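Local coordinates for conjugal transfer protein TRWB (Escherichia coli, PDB 1E9R), which probably couples ATP hydrolysis to DNA transport during bacterial conjugation, as a hexameric P-loop NTPase resembling ring helicases and F1-ATPase, at residues Val58-Thr62 and Gly314-Thr318; Arg338-Leu343 and Thr404-Ala410. One frame throughout, in Å; residues are numbered along the deposited sequence.

Overall arrangement
Both contacts belong to one mixed beta sheet, with strands in the order 404-408, 339-342, 56-59, 309-315, so contact 1 (58-62 with 314-318) and contact 2 (338-343 with 404-410) sit side by side with centres about 12 Å apart. Between them, probable hydrogen bonds join Asn59 N to Val341 O at 2.8 Å and Asn59 O to Leu343 N at 2.7 Å. Contact 1 includes the start of a probable Walker A loop, and the side chain of Thr62 comes within about 4 Å of a bound sulfate; that of Leu343, in contact 2, lies about 5 Å from a bound sulfate, probably from the crystallisation liquor but perhaps marking the nucleotide-phosphate pocket.

Contact 1 of 2, residues Val58-Thr62 and Gly314-Thr318; sequences VNGAT and GLQST
The carboxamide of Asn59 meets Leu315 through its nitrogen: Leu315 O lies 8° out of the amide plane and accepts from ND2 at 2.6 Å. Swung anti to the backbone N (chi1 -164°), CG sits where ND2 can reach across to the neighbouring strand. The carbonyl of Leu315 is itself a flat group gripped from both faces, since Gly60 N arrives from the face opposite ND2, at 3.2 Å. One oxygen thus fastens both the Asn59 side chain and the backbone of Gly60. Behind it the parallel pairing is carried by Leu315 N, which donates to Val58 O at 2.9 Å. Beyond it the backbones stay close, with Gln316 CA approaching Gly60 O at 3.1 Å in a CA-H...O contact. Farther out, Thr62 and Gln316 run alongside each other; Thr62 OG1 and Gln316 OE1 are 3.6 Å apart, a contact and not a hydrogen bond, at the boundary where Thr302 of the second subunit packs on Thr62. Gly60 O also accepts from Lys66 NZ, tying Gly60 to helix 66-79. A single buried carbonyl oxygen taking two N-H donors on opposite faces is likely to fix Asn59 and Gly60 against Leu315, an arrangement consistent with a P-loop NTPase core.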
loop_
_atom_site.group_PDB
_atom_site.type_symbol
_atom_site.label_atom_id
_atom_site.label_comp_id
_atom_site.label_asym_id
_atom_site.label_seq_id
_atom_site.Cartn_x
_atom_site.Cartn_y
_atom_site.Cartn_z
ATOM N N VAL B 58 15.940 7.322 24.313
ATOM C CA VAL B 58 15.102 7.081 25.490
ATOM C C VAL B 58 13.647 6.970 25.061
ATOM O O VAL B 58 12.977 7.974 24.840
ATOM C CB VAL B 58 15.235 8.220 26.514
ATOM C CG1 VAL B 58 14.406 7.914 27.730
ATOM C CG2 VAL B 58 16.684 8.396 26.896
ATOM N N ASN B 59 13.161 5.738 24.970
ATOM C CA ASN B 59 11.806 5.451 24.504
ATOM C C ASN B 59 10.801 5.178 25.637
ATOM O O ASN B 59 11.023 4.320 26.491
ATOM C CB ASN B 59 11.886 4.250 23.545
ATOM C CG ASN B 59 10.639 4.072 22.699
ATOM O OD1 ASN B 59 10.419 2.999 22.155
ATOM N ND2 ASN B 59 9.828 5.116 22.568
ATOM N N GLY B 60 9.690 5.910 25.637
ATOM C CA GLY B 60 8.686 5.720 26.665
ATOM C C GLY B 60 7.480 6.622 26.491
ATOM O O GLY B 60 7.607 7.749 26.013
ATOM N N ALA B 61 6.310 6.126 26.887
ATOM C CA ALA B 61 5.066 6.885 26.785
ATOM C C ALA B 61 5.106 8.114 27.697
ATOM O O ALA B 61 6.056 8.297 28.456
ATOM C CB ALA B 61 3.885 5.993 27.154
ATOM N N THR B 62 4.073 8.953 27.623
ATOM C CA THR B 62 4.016 10.165 28.445
ATOM C C THR B 62 4.024 9.828 29.924
ATOM O O THR B 62 3.386 8.868 30.346
ATOM C CB THR B 62 2.725 10.990 28.210
ATOM O OG1 THR B 62 2.483 11.130 26.811
ATOM C CG2 THR B 62 2.867 12.377 28.825
ATOM N N GLY B 314 14.747 11.796 23.373
ATOM C CA GLY B 314 13.589 11.146 23.954
ATOM C C GLY B 314 12.643 10.855 22.804
ATOM O O GLY B 314 12.655 11.577 21.799
ATOM N N LEU B 315 11.830 9.808 22.936
ATOM C CA LEU B 315 10.877 9.434 21.890
ATOM C C LEU B 315 9.659 8.822 22.543
ATOM O O LEU B 315 9.739 7.704 23.035
ATOM C CB LEU B 315 11.496 8.405 20.939
ATOM C CG LEU B 315 10.613 7.947 19.771
ATOM C CD1 LEU B 315 10.384 9.128 18.836
ATOM C CD2 LEU B 315 11.273 6.795 19.020
ATOM N N GLN B 316 8.535 9.536 22.550
ATOM C CA GLN B 316 7.339 8.992 23.175
ATOM C C GLN B 316 6.555 8.056 22.256
ATOM O O GLN B 316 5.943 7.099 22.727
ATOM C CB GLN B 316 6.416 10.105 23.668
ATOM C CG GLN B 316 5.579 10.731 22.584
ATOM C CD GLN B 316 4.364 11.462 23.133
ATOM O OE1 GLN B 316 4.483 12.272 24.060
ATOM N NE2 GLN B 316 3.187 11.184 22.560
ATOM N N SER B 317 6.571 8.324 20.950
ATOM C CA SER B 317 5.846 7.481 19.994
ATOM C C SER B 317 6.684 7.142 18.772
ATOM O O SER B 317 7.085 8.026 18.022
ATOM C CB SER B 317 4.557 8.168 19.534
ATOM O OG SER B 317 3.872 7.371 18.578
ATOM N N THR B 318 6.946 5.857 18.575
ATOM C CA THR B 318 7.734 5.423 17.433
ATOM C C THR B 318 6.880 5.633 16.171
ATOM O O THR B 318 7.378 5.829 15.052
ATOM C CB THR B 318 8.134 3.932 17.590
ATOM O OG1 THR B 318 8.855 3.505 16.426
ATOM C CG2 THR B 318 6.895 3.054 17.784
#

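Contact 2 of 2, residues Arg338-Leu343 and Thr404-Ala410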
loop_
_atom_site.group_PDB
_atom_site.type_symbol
_atom_site.label_atom_id
_atom_site.label_comp_id
_atom_site.label_asym_id
_atom_site.label_seq_id
_atom_site.Cartn_x
_atom_site.Cartn_y
_atom_site.Cartn_z
ATOM N N ARG B 338 22.852 3.695 19.244
ATOM C CA ARG B 338 23.292 2.362 19.635
ATOM C C ARG B 338 22.895 1.911 21.050
ATOM O O ARG B 338 22.872 0.711 21.334
ATOM C CB ARG B 338 24.808 2.254 19.442
ATOM C CG ARG B 338 25.248 2.454 17.996
ATOM C CD ARG B 338 24.632 1.385 17.103
ATOM N NE ARG B 338 24.948 0.052 17.614
ATOM C CZ ARG B 338 26.159 -0.500 17.583
ATOM N NH1 ARG B 338 27.185 0.155 17.054
ATOM N NH2 ARG B 338 26.347 -1.702 18.106
ATOM N N SER B 339 22.592 2.851 21.940
ATOM C CA SER B 339 22.172 2.488 23.291
ATOM C C SER B 339 20.694 2.828 23.416
ATOM O O SER B 339 20.232 3.838 22.879
ATOM C CB SER B 339 22.980 3.240 24.357
ATOM O OG SER B 339 24.301 2.731 24.478
ATOM N N LEU B 340 19.954 1.991 24.134
ATOM C CA LEU B 340 18.515 2.182 24.286
ATOM C C LEU B 340 17.998 2.103 25.725
ATOM O O LEU B 340 18.539 1.376 26.557
ATOM C CB LEU B 340 17.786 1.125 23.445
ATOM C CG LEU B 340 16.298 0.853 23.699
ATOM C CD1 LEU B 340 15.457 1.986 23.149
ATOM C CD2 LEU B 340 15.902 -0.457 23.042
ATOM N N VAL B 341 16.950 2.871 26.007
ATOM C CA VAL B 341 16.301 2.845 27.307
ATOM C C VAL B 341 14.809 2.727 27.021
ATOM O O VAL B 341 14.254 3.500 26.236
ATOM C CB VAL B 341 16.543 4.125 28.134
ATOM C CG1 VAL B 341 15.822 4.007 29.469
ATOM C CG2 VAL B 341 18.032 4.331 28.373
ATOM N N VAL B 342 14.171 1.740 27.642
ATOM C CA VAL B 342 12.748 1.501 27.471
ATOM C C VAL B 342 12.023 1.820 28.772
ATOM O O VAL B 342 12.235 1.145 29.771
ATOM C CB VAL B 342 12.484 0.025 27.091
ATOM C CG1 VAL B 342 10.996 -0.258 27.076
ATOM C CG2 VAL B 342 13.097 -0.281 25.731
ATOM N N LEU B 343 11.185 2.857 28.764
ATOM C CA LEU B 343 10.420 3.250 29.952
ATOM C C LEU B 343 9.015 2.680 29.855
ATOM O O LEU B 343 8.142 2.971 30.682
ATOM C CB LEU B 343 10.346 4.769 30.067
ATOM C CG LEU B 343 11.562 5.453 30.684
ATOM C CD1 LEU B 343 12.819 4.958 30.025
ATOM C CD2 LEU B 343 11.447 6.949 30.515
ATOM N N THR B 404 10.509 3.661 36.016
ATOM C CA THR B 404 11.226 2.399 35.969
ATOM C C THR B 404 11.716 2.258 34.526
ATOM O O THR B 404 10.967 2.509 33.568
ATOM C CB THR B 404 10.321 1.224 36.333
ATOM O OG1 THR B 404 9.696 1.492 37.589
ATOM C CG2 THR B 404 11.138 -0.055 36.441
ATOM N N ALA B 405 12.975 1.868 34.369
ATOM C CA ALA B 405 13.545 1.740 33.039
ATOM C C ALA B 405 14.404 0.515 32.808
ATOM O O ALA B 405 15.019 -0.023 33.723
ATOM C CB ALA B 405 14.361 2.985 32.713
ATOM N N TYR B 406 14.427 0.086 31.554
ATOM C CA TYR B 406 15.250 -1.027 31.139
ATOM C C TYR B 406 16.408 -0.380 30.397
ATOM O O TYR B 406 16.208 0.257 29.373
ATOM C CB TYR B 406 14.484 -1.956 30.209
ATOM C CG TYR B 406 13.574 -2.908 30.938
ATOM C CD1 TYR B 406 14.094 -4.016 31.605
ATOM C CD2 TYR B 406 12.194 -2.709 30.969
ATOM C CE1 TYR B 406 13.268 -4.905 32.286
ATOM C CE2 TYR B 406 11.355 -3.599 31.652
ATOM C CZ TYR B 406 11.905 -4.691 32.306
ATOM O OH TYR B 406 11.101 -5.572 32.984
ATOM N N VAL B 407 17.613 -0.523 30.934
ATOM C CA VAL B 407 18.796 0.062 30.325
ATOM C C VAL B 407 19.576 -0.960 29.506
ATOM O O VAL B 407 20.024 -1.979 30.042
ATOM C CB VAL B 407 19.729 0.663 31.404
ATOM C CG1 VAL B 407 20.931 1.340 30.751
ATOM C CG2 VAL B 407 18.948 1.656 32.255
ATOM N N GLY B 408 19.732 -0.678 28.211
ATOM C CA GLY B 408 20.463 -1.564 27.321
ATOM C C GLY B 408 21.534 -0.824 26.543
ATOM O O GLY B 408 21.280 -0.306 25.463
ATOM N N PHE B 409 22.737 -0.773 27.097
ATOM C CA PHE B 409 23.849 -0.091 26.450
ATOM C C PHE B 409 24.297 -0.841 25.211
ATOM O O PHE B 409 24.046 -2.035 25.079
ATOM C CB PHE B 409 25.014 0.054 27.425
ATOM C CG PHE B 409 24.742 1.013 28.550
ATOM C CD1 PHE B 409 24.480 2.358 28.288
ATOM C CD2 PHE B 409 24.749 0.584 29.871
ATOM C CE1 PHE B 409 24.228 3.266 29.336
ATOM C CE2 PHE B 409 24.498 1.482 30.926
ATOM C CZ PHE B 409 24.239 2.821 30.657
ATOM N N ALA B 410 24.965 -0.126 24.309
ATOM C CA ALA B 410 25.450 -0.697 23.058
ATOM C C ALA B 410 26.430 -1.830 23.306
ATOM O O ALA B 410 27.009 -1.934 24.392
ATOM C CB ALA B 410 26.114 0.387 22.222
#
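Ser339 OG accepts from Ala410 N at 2.9 Å, a side-chain-to-backbone bond that prolongs the pairing just past strand 404-408. Ser339 OG also lies in the plane of the Phe409 ring, at its edge, 3.8 Å from CD1. OG stands anti to the carbonyl carbon (chi1 -74°), turned to the departing chain. An alanine here would remove that acceptor and is likely to leave Ala410 N without its mate, letting the chain after Phe409 drift from Arg338. Next to it, Ala410 CB packs on Arg338 CB at 3.6 Å, while one face of the Phe409 ring receives CG1 of Val407.

The antiparallel register follows from two hydrogen-bonded pairs. In Leu340-Gly408, Leu340 N reaches Gly408 O at 3.0 Å with a nearly straight N-H...O angle of 179°, and Gly408 N returns to Leu340 O at 2.9 Å. Val342-Tyr406 is closed likewise, by Val342 N to Tyr406 O at 3.1 Å and Tyr406 N to Val342 O at 3.0 Å. Ala405 CB touches both Val341 CG1 and Leu343 CD1, 3.7 Å from each.

Further out, helix 350-360 packs on Leu340 and Val342, and Arg338 NH2 forms a salt bridge with Asp402 of the third subunit. The chemistry implies an antiparallel pairing of two inner strands, held mainly by backbone hydrogen bonds, with a charged residue at one end that links it to the hexamer.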